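Local coordinates for protein putative RNase YutE (PDB 1YLM) that probably acts as the RNase toxin of a putative type VII toxin-antitoxin system, working as a homodimer that its cognate antitoxin is thought to neutralise, at residues A[4-10]-A[132-136]; A[15-20]-A[44-49]; A[91-95]-A[110-115]. All coordinates share one frame; numbering follows the deposited sequence.

All three contacts join helices of an all-helical chain, and they differ mainly in depth. The centre of contact 2 lies about 6 Å from the centre of the chain; its interface is almost entirely apolar, with one glutamine among phenylalanines, leucines, isoleucine and cysteine. Contacts 1 and 3 sit farther out, on opposite sides of that centre. Contact 1 buries an arginine beside L133, while contact 3 has a tyrosine-glutamate bond toward its more exposed part. Contacts 1 and 2 share helix 6-23, the first at its start and the second further along, without touching each other. Contacts 2 and 3 do touch: I46 and I49 meet L92 and I93, and L45 meets I115.

Contact 1: residues A[4-10]-A[132-136]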
# COMPACT_ATOMS: atom_id res chain seq x y z
N VAL A 4 -12.54 -21.19 11.27
CA VAL A 4 -11.97 -19.86 11.39
C VAL A 4 -10.46 -19.96 11.14
O VAL A 4 -9.80 -20.82 11.72
CB VAL A 4 -12.29 -19.25 12.79
CG1 VAL A 4 -11.77 -17.80 12.91
CG2 VAL A 4 -13.81 -19.29 13.06
N ASP A 5 -9.93 -19.08 10.29
CA ASP A 5 -8.49 -19.06 10.03
C ASP A 5 -7.74 -18.40 11.20
O ASP A 5 -7.21 -17.29 11.11
CB ASP A 5 -8.16 -18.42 8.69
CG ASP A 5 -6.72 -18.74 8.22
OD1 ASP A 5 -5.87 -19.21 9.03
OD2 ASP A 5 -6.45 -18.50 7.04
N ARG A 6 -7.74 -19.10 12.32
CA ARG A 6 -7.31 -18.51 13.56
C ARG A 6 -5.82 -18.17 13.56
O ARG A 6 -5.42 -17.16 14.14
CB ARG A 6 -7.66 -19.43 14.74
CG ARG A 6 -7.49 -18.75 16.10
CD ARG A 6 -8.01 -19.64 17.26
NE ARG A 6 -7.96 -18.91 18.52
CZ ARG A 6 -8.61 -19.26 19.63
NH1 ARG A 6 -9.37 -20.36 19.65
NH2 ARG A 6 -8.50 -18.51 20.72
N SER A 7 -5.03 -19.04 12.95
CA SER A 7 -3.58 -18.79 12.76
C SER A 7 -3.31 -17.45 12.03
O SER A 7 -2.52 -16.63 12.49
CB SER A 7 -2.95 -19.92 11.94
OG SER A 7 -3.00 -21.12 12.67
N LYS A 8 -3.99 -17.25 10.91
CA LYS A 8 -3.87 -16.03 10.12
C LYS A 8 -4.27 -14.82 10.95
O LYS A 8 -3.55 -13.81 10.97
CB LYS A 8 -4.74 -16.12 8.86
CG LYS A 8 -4.60 -14.93 7.91
CD LYS A 8 -5.37 -15.16 6.62
CE LYS A 8 -5.22 -13.99 5.66
NZ LYS A 8 -5.98 -12.78 6.09
N ILE A 9 -5.40 -14.91 11.65
CA ILE A 9 -5.92 -13.78 12.42
C ILE A 9 -4.92 -13.44 13.51
O ILE A 9 -4.52 -12.29 13.68
CB ILE A 9 -7.33 -14.06 13.04
CG1 ILE A 9 -8.39 -14.23 11.93
CG2 ILE A 9 -7.74 -12.94 14.03
CD1 ILE A 9 -9.71 -14.84 12.41
N GLU A 10 -4.47 -14.45 14.24
CA GLU A 10 -3.65 -14.16 15.40
C GLU A 10 -2.19 -13.72 15.15
O GLU A 10 -1.73 -12.72 15.74
CB GLU A 10 -3.60 -15.38 16.36
CG GLU A 10 -4.94 -15.79 17.00
CD GLU A 10 -4.85 -17.01 17.95
OE1 GLU A 10 -3.86 -17.78 17.88
OE2 GLU A 10 -5.78 -17.17 18.78
N TYR A 132 -13.49 -12.53 21.47
CA TYR A 132 -14.48 -13.18 20.62
C TYR A 132 -14.04 -14.59 20.23
O TYR A 132 -14.80 -15.54 20.36
CB TYR A 132 -14.77 -12.34 19.38
CG TYR A 132 -16.07 -12.70 18.70
CD1 TYR A 132 -17.26 -12.05 19.03
CD2 TYR A 132 -16.11 -13.70 17.73
CE1 TYR A 132 -18.46 -12.38 18.39
CE2 TYR A 132 -17.30 -14.04 17.08
CZ TYR A 132 -18.47 -13.38 17.42
OH TYR A 132 -19.62 -13.75 16.78
N LEU A 133 -12.79 -14.71 19.78
CA LEU A 133 -12.21 -16.01 19.43
C LEU A 133 -12.25 -16.98 20.62
O LEU A 133 -12.66 -18.14 20.48
CB LEU A 133 -10.76 -15.82 18.94
CG LEU A 133 -10.58 -15.16 17.56
CD1 LEU A 133 -9.13 -14.80 17.25
CD2 LEU A 133 -11.18 -16.07 16.48
N GLU A 134 -11.82 -16.50 21.78
CA GLU A 134 -11.76 -17.33 22.98
C GLU A 134 -13.16 -17.76 23.42
O GLU A 134 -13.36 -18.92 23.81
CB GLU A 134 -11.06 -16.57 24.11
CG GLU A 134 -9.53 -16.45 23.90
CD GLU A 134 -8.92 -15.29 24.68
OE1 GLU A 134 -9.65 -14.61 25.45
OE2 GLU A 134 -7.70 -15.05 24.53
N THR A 135 -14.12 -16.84 23.35
CA THR A 135 -15.51 -17.11 23.73
C THR A 135 -16.17 -18.12 22.79
O THR A 135 -16.87 -19.03 23.25
CB THR A 135 -16.35 -15.81 23.82
OG1 THR A 135 -15.75 -14.95 24.81
CG2 THR A 135 -17.78 -16.10 24.23
N GLU A 136 -15.92 -17.99 21.49
CA GLU A 136 -16.62 -18.81 20.51
C GLU A 136 -15.91 -20.12 20.17
O GLU A 136 -16.58 -21.10 19.85
CB GLU A 136 -16.91 -18.01 19.24
CG GLU A 136 -17.83 -16.82 19.45
CD GLU A 136 -19.20 -17.24 19.98
OE1 GLU A 136 -19.71 -18.30 19.55
OE2 GLU A 136 -19.76 -16.52 20.82
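Residues 4-10, the lead-in and first turn of helix 6-23, run nearly antiparallel to 132-136 at the end of helix 119-137, with segment axes 154° apart and 12.7 Å at closest approach; R6 and L133 are the nearest pair. The gap is filled mainly by L133, with the long R6 chain reaching across. The two methyls of L133 divide the work: CD2 meets V4 CG1 at 4.0 Å, while CD1 reaches I9 CG2 at 4.0 Å. R6 and L133 lie alongside, their chains running opposite ways. In R6, CG is anti to the backbone N (chi1 -169°) and the chain runs extended to NE, which carries the guanidinium across until L133 CB lies over one face, 3.9 Å from R6 NH2. At the edge of the same group, E134 CG approaches R6 NH2 at 3.9 Å. E10 OE2 takes R6 NE at 2.8 Å in a salt bridge, the donor coming from well above the carboxylate plane, and R6 NH1 donates to the backbone carbonyls of G138 and S141. I9 and L133 also both rest on M56 of helix 32-59. The buried guanidinium is therefore held by acceptors at NE and NH1 and flanked by aliphatic carbon, tying the start of helix 6-23 to the C-terminal tail.

Contact 2: residues A[15-20]-A[44-49]; sequences FFEHQL and LLIECI
F16 crosses L45 at about a right angle, its ring atom CE1 touching L45 CD2 at 3.7 Å. With CG anti to the backbone N (chi1 177°), the ring swings from the flank of its helix into the gap, where CD1 also lies 3.7 Å from C48 CB. I49 CG1 touches F16 CE1 as well, at 3.9 Å, so three residues of 44-49 gather around the CD1 and CE1 atoms of the phenyl group. The L45 carbonyl O approaches the ring at its edge, in plane. The preceding residue, F15, meets the sulfur of C48 at its own ring edge: SG sits 3.7 Å from F15 CD2, a cysteine sulfur-aromatic contact made 80° off the ring normal. The two helices, 6-23 and 32-59, pack as an antiparallel pair in the helical bundle of this HepT-like fold; the segment axes approach to 9.6 Å with a crossing angle of -156°. L44 crosses the F15 side chain at roughly a right angle and brings CD1 to 3.9 Å from F15 CZ. L45 CD2 also lies 4.1 Å from Q19 CB. Beyond the pair, F16 leans on P126 of helix 119-137, which covers this side of the bundle. F15 packs instead on L104 of the second subunit, and L44 on Y103 of that subunit, in the by-similarity RX(4)HXY motif.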
# COMPACT_ATOMS: atom_id res chain seq x y z
N PHE A 15 1.25 -8.68 14.45
CA PHE A 15 1.87 -7.74 13.53
C PHE A 15 1.30 -6.34 13.76
O PHE A 15 2.05 -5.36 13.89
CB PHE A 15 1.56 -8.19 12.12
CG PHE A 15 2.23 -7.38 11.04
CD1 PHE A 15 3.55 -7.67 10.65
CD2 PHE A 15 1.53 -6.37 10.38
CE1 PHE A 15 4.16 -6.93 9.61
CE2 PHE A 15 2.14 -5.63 9.35
CZ PHE A 15 3.45 -5.91 8.98
N PHE A 16 -0.03 -6.25 13.76
CA PHE A 16 -0.76 -5.03 14.10
C PHE A 16 -0.25 -4.36 15.38
O PHE A 16 0.06 -3.16 15.39
CB PHE A 16 -2.25 -5.37 14.22
CG PHE A 16 -3.13 -4.21 14.64
CD1 PHE A 16 -3.71 -3.38 13.67
CD2 PHE A 16 -3.42 -3.98 15.98
CE1 PHE A 16 -4.55 -2.30 14.05
CE2 PHE A 16 -4.25 -2.91 16.37
CZ PHE A 16 -4.82 -2.08 15.39
N GLU A 17 -0.16 -5.13 16.45
CA GLU A 17 0.28 -4.59 17.73
C GLU A 17 1.72 -4.03 17.66
O GLU A 17 2.02 -2.97 18.21
CB GLU A 17 0.12 -5.66 18.81
CG GLU A 17 -1.36 -5.80 19.24
CD GLU A 17 -1.59 -6.89 20.29
OE1 GLU A 17 -0.95 -7.96 20.19
OE2 GLU A 17 -2.45 -6.68 21.18
N HIS A 18 2.59 -4.73 16.94
CA HIS A 18 3.95 -4.23 16.72
C HIS A 18 3.93 -2.86 16.03
O HIS A 18 4.62 -1.93 16.46
CB HIS A 18 4.80 -5.24 15.94
CG HIS A 18 6.24 -4.84 15.83
ND1 HIS A 18 7.08 -4.76 16.93
CD2 HIS A 18 6.98 -4.46 14.76
CE1 HIS A 18 8.28 -4.37 16.53
NE2 HIS A 18 8.25 -4.18 15.22
N GLN A 19 3.12 -2.72 14.97
CA GLN A 19 3.08 -1.44 14.24
C GLN A 19 2.51 -0.33 15.13
O GLN A 19 3.00 0.82 15.10
CB GLN A 19 2.29 -1.52 12.94
CG GLN A 19 2.57 -2.71 11.96
CD GLN A 19 4.03 -3.16 11.89
OE1 GLN A 19 4.34 -4.32 12.13
NE2 GLN A 19 4.91 -2.25 11.55
N LEU A 20 1.47 -0.66 15.91
CA LEU A 20 0.91 0.31 16.87
C LEU A 20 1.96 0.74 17.90
O LEU A 20 2.07 1.93 18.20
CB LEU A 20 -0.33 -0.25 17.56
CG LEU A 20 -1.29 0.70 18.28
CD1 LEU A 20 -1.70 1.85 17.38
CD2 LEU A 20 -2.51 -0.12 18.66
N LEU A 44 -0.67 -0.32 6.98
CA LEU A 44 -0.66 -1.62 7.68
C LEU A 44 -1.76 -1.78 8.74
O LEU A 44 -2.37 -2.84 8.81
CB LEU A 44 0.72 -1.93 8.26
CG LEU A 44 1.83 -2.08 7.20
CD1 LEU A 44 3.20 -2.22 7.87
CD2 LEU A 44 1.56 -3.24 6.22
N LEU A 45 -1.98 -0.75 9.56
CA LEU A 45 -3.04 -0.79 10.58
C LEU A 45 -4.41 -1.06 9.92
O LEU A 45 -5.16 -1.95 10.34
CB LEU A 45 -3.08 0.53 11.38
CG LEU A 45 -1.87 0.87 12.27
CD1 LEU A 45 -2.06 2.23 12.95
CD2 LEU A 45 -1.61 -0.24 13.29
N ILE A 46 -4.70 -0.30 8.87
CA ILE A 46 -5.96 -0.43 8.11
C ILE A 46 -6.12 -1.84 7.51
O ILE A 46 -7.17 -2.48 7.67
CB ILE A 46 -6.07 0.65 6.98
CG1 ILE A 46 -6.20 2.06 7.61
CG2 ILE A 46 -7.27 0.35 6.07
CD1 ILE A 46 -6.01 3.24 6.63
N GLU A 47 -5.08 -2.31 6.81
CA GLU A 47 -5.12 -3.63 6.15
C GLU A 47 -5.32 -4.77 7.16
O GLU A 47 -6.09 -5.70 6.89
CB GLU A 47 -3.86 -3.89 5.32
CG GLU A 47 -3.72 -3.08 4.02
CD GLU A 47 -5.03 -2.92 3.25
OE1 GLU A 47 -5.47 -3.84 2.50
OE2 GLU A 47 -5.61 -1.85 3.39
N CYS A 48 -4.63 -4.69 8.30
CA CYS A 48 -4.78 -5.67 9.37
C CYS A 48 -6.22 -5.70 9.88
O CYS A 48 -6.76 -6.78 10.12
CB CYS A 48 -3.86 -5.35 10.54
SG CYS A 48 -2.09 -5.71 10.28
N ILE A 49 -6.83 -4.52 10.05
CA ILE A 49 -8.22 -4.48 10.52
C ILE A 49 -9.15 -5.09 9.48
O ILE A 49 -10.01 -5.91 9.82
CB ILE A 49 -8.67 -3.05 10.87
CG1 ILE A 49 -7.90 -2.53 12.09
CG2 ILE A 49 -10.20 -3.00 11.09
CD1 ILE A 49 -8.00 -0.99 12.25

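Contact 3: residues A[91-95]-A[110-115]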
# COMPACT_ATOMS: atom_id res chain seq x y z
N LYS A 91 -13.29 5.81 10.67
CA LYS A 91 -12.68 7.10 10.31
C LYS A 91 -11.24 6.93 9.84
O LYS A 91 -10.80 7.63 8.92
CB LYS A 91 -12.77 8.09 11.48
CG LYS A 91 -14.21 8.51 11.82
CD LYS A 91 -14.27 9.35 13.10
CE LYS A 91 -15.74 9.77 13.42
NZ LYS A 91 -16.44 10.32 12.25
N LEU A 92 -10.51 5.99 10.45
CA LEU A 92 -9.16 5.65 9.98
C LEU A 92 -9.22 4.93 8.64
O LEU A 92 -8.46 5.24 7.72
CB LEU A 92 -8.38 4.78 10.98
CG LEU A 92 -7.00 4.32 10.48
CD1 LEU A 92 -6.03 5.49 10.18
CD2 LEU A 92 -6.36 3.36 11.48
N ILE A 93 -10.13 3.95 8.55
CA ILE A 93 -10.29 3.18 7.32
C ILE A 93 -10.58 4.06 6.10
O ILE A 93 -10.14 3.78 4.98
CB ILE A 93 -11.39 2.09 7.52
CG1 ILE A 93 -10.87 1.00 8.48
CG2 ILE A 93 -11.86 1.51 6.17
CD1 ILE A 93 -11.96 0.12 9.11
N ALA A 94 -11.31 5.15 6.33
CA ALA A 94 -11.62 6.11 5.26
C ALA A 94 -10.37 6.71 4.62
O ALA A 94 -10.44 7.23 3.51
CB ALA A 94 -12.56 7.19 5.79
N TYR A 95 -9.22 6.62 5.31
CA TYR A 95 -7.95 7.10 4.76
C TYR A 95 -7.28 6.14 3.75
O TYR A 95 -6.31 6.49 3.09
CB TYR A 95 -6.97 7.52 5.88
CG TYR A 95 -6.08 8.68 5.47
CD1 TYR A 95 -6.58 9.97 5.39
CD2 TYR A 95 -4.73 8.47 5.14
CE1 TYR A 95 -5.77 11.04 5.02
CE2 TYR A 95 -3.91 9.54 4.73
CZ TYR A 95 -4.44 10.82 4.68
OH TYR A 95 -3.67 11.91 4.30
N GLU A 110 -1.86 14.93 8.86
CA GLU A 110 -3.26 14.55 8.89
C GLU A 110 -3.42 13.12 9.42
O GLU A 110 -4.23 12.86 10.32
CB GLU A 110 -3.76 14.65 7.45
CG GLU A 110 -5.15 14.27 7.20
CD GLU A 110 -5.56 14.70 5.80
OE1 GLU A 110 -5.04 14.16 4.80
OE2 GLU A 110 -6.43 15.57 5.69
N LEU A 111 -2.63 12.20 8.86
CA LEU A 111 -2.68 10.79 9.22
C LEU A 111 -2.27 10.59 10.68
O LEU A 111 -2.92 9.85 11.42
CB LEU A 111 -1.80 9.98 8.27
CG LEU A 111 -1.66 8.48 8.59
CD1 LEU A 111 -3.03 7.79 8.63
CD2 LEU A 111 -0.76 7.85 7.54
N TYR A 112 -1.19 11.26 11.11
CA TYR A 112 -0.80 11.24 12.52
C TYR A 112 -1.97 11.59 13.43
O TYR A 112 -2.24 10.88 14.41
CB TYR A 112 0.38 12.18 12.81
CG TYR A 112 0.77 12.16 14.27
CD1 TYR A 112 1.73 11.27 14.75
CD2 TYR A 112 0.15 13.02 15.19
CE1 TYR A 112 2.07 11.23 16.09
CE2 TYR A 112 0.48 12.98 16.54
CZ TYR A 112 1.44 12.09 16.98
OH TYR A 112 1.77 12.07 18.31
N ARG A 113 -2.66 12.69 13.11
CA ARG A 113 -3.75 13.17 13.95
C ARG A 113 -4.89 12.17 13.98
O ARG A 113 -5.51 11.97 15.01
CB ARG A 113 -4.23 14.55 13.51
CG ARG A 113 -3.22 15.64 13.91
CD ARG A 113 -3.69 17.04 13.57
NE ARG A 113 -3.78 17.28 12.13
CZ ARG A 113 -2.80 17.78 11.37
NH1 ARG A 113 -1.61 18.08 11.90
NH2 ARG A 113 -3.01 17.98 10.08
N LEU A 114 -5.13 11.54 12.84
CA LEU A 114 -6.16 10.53 12.72
C LEU A 114 -5.90 9.31 13.61
O LEU A 114 -6.78 8.90 14.39
CB LEU A 114 -6.30 10.13 11.24
CG LEU A 114 -7.55 9.43 10.76
CD1 LEU A 114 -8.81 10.20 11.16
CD2 LEU A 114 -7.44 9.23 9.24
N ILE A 115 -4.70 8.76 13.51
CA ILE A 115 -4.31 7.61 14.30
C ILE A 115 -4.31 7.96 15.80
O ILE A 115 -4.83 7.19 16.61
CB ILE A 115 -2.91 7.08 13.86
CG1 ILE A 115 -2.94 6.69 12.37
CG2 ILE A 115 -2.47 5.90 14.73
CD1 ILE A 115 -1.59 6.28 11.78
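Just before the RX(4)HXY motif, which is assigned by similarity and begins at R96, residues 91-95, around the C-terminal end of helix 83-93, pack against helix 108-117. By CA atoms, L92 lies nearest L114 and Y95 nearest L111. L92 works through one methyl: CD1 lies 4.0 Å from I115 CG1 and 4.1 Å from L111 CD1, its CG anti to the backbone N (chi1 176°). L114 CD2 lies against the chain of 91-95, 3.7 Å from the K91 carbonyl O and 3.8 Å from Y95 CB. The Y95 ring runs from beside L114 past L111, whose CD1 meets its CD2 at 3.9 Å. Farther out, the phenol oxygen ends at E110. Y95 OH donates to E110 OE1 at 2.7 Å, and OE1 accepts through its anti lone pair, the one pointing away from the other carboxylate oxygen. OE1 lies at the ring edge and in plane, but the carboxylate itself is turned 73° from the ring. E110 gets there with an extended chain running out from the first turn of its helix. The same hydroxyl is also bonded to the backbone N of D107, just ahead of helix 108-117. Deeper in, L92 and I115 both meet L122 of helix 119-137, and L92 meets I46 of helix 32-59. The contact therefore grades from leucine and isoleucine packing inside to a polar end at E110, toward solvent. There two bonds hold the hydroxyl of the buried Y95, which restrains the ring next to R96, the residue taken by similarity to be in the active site.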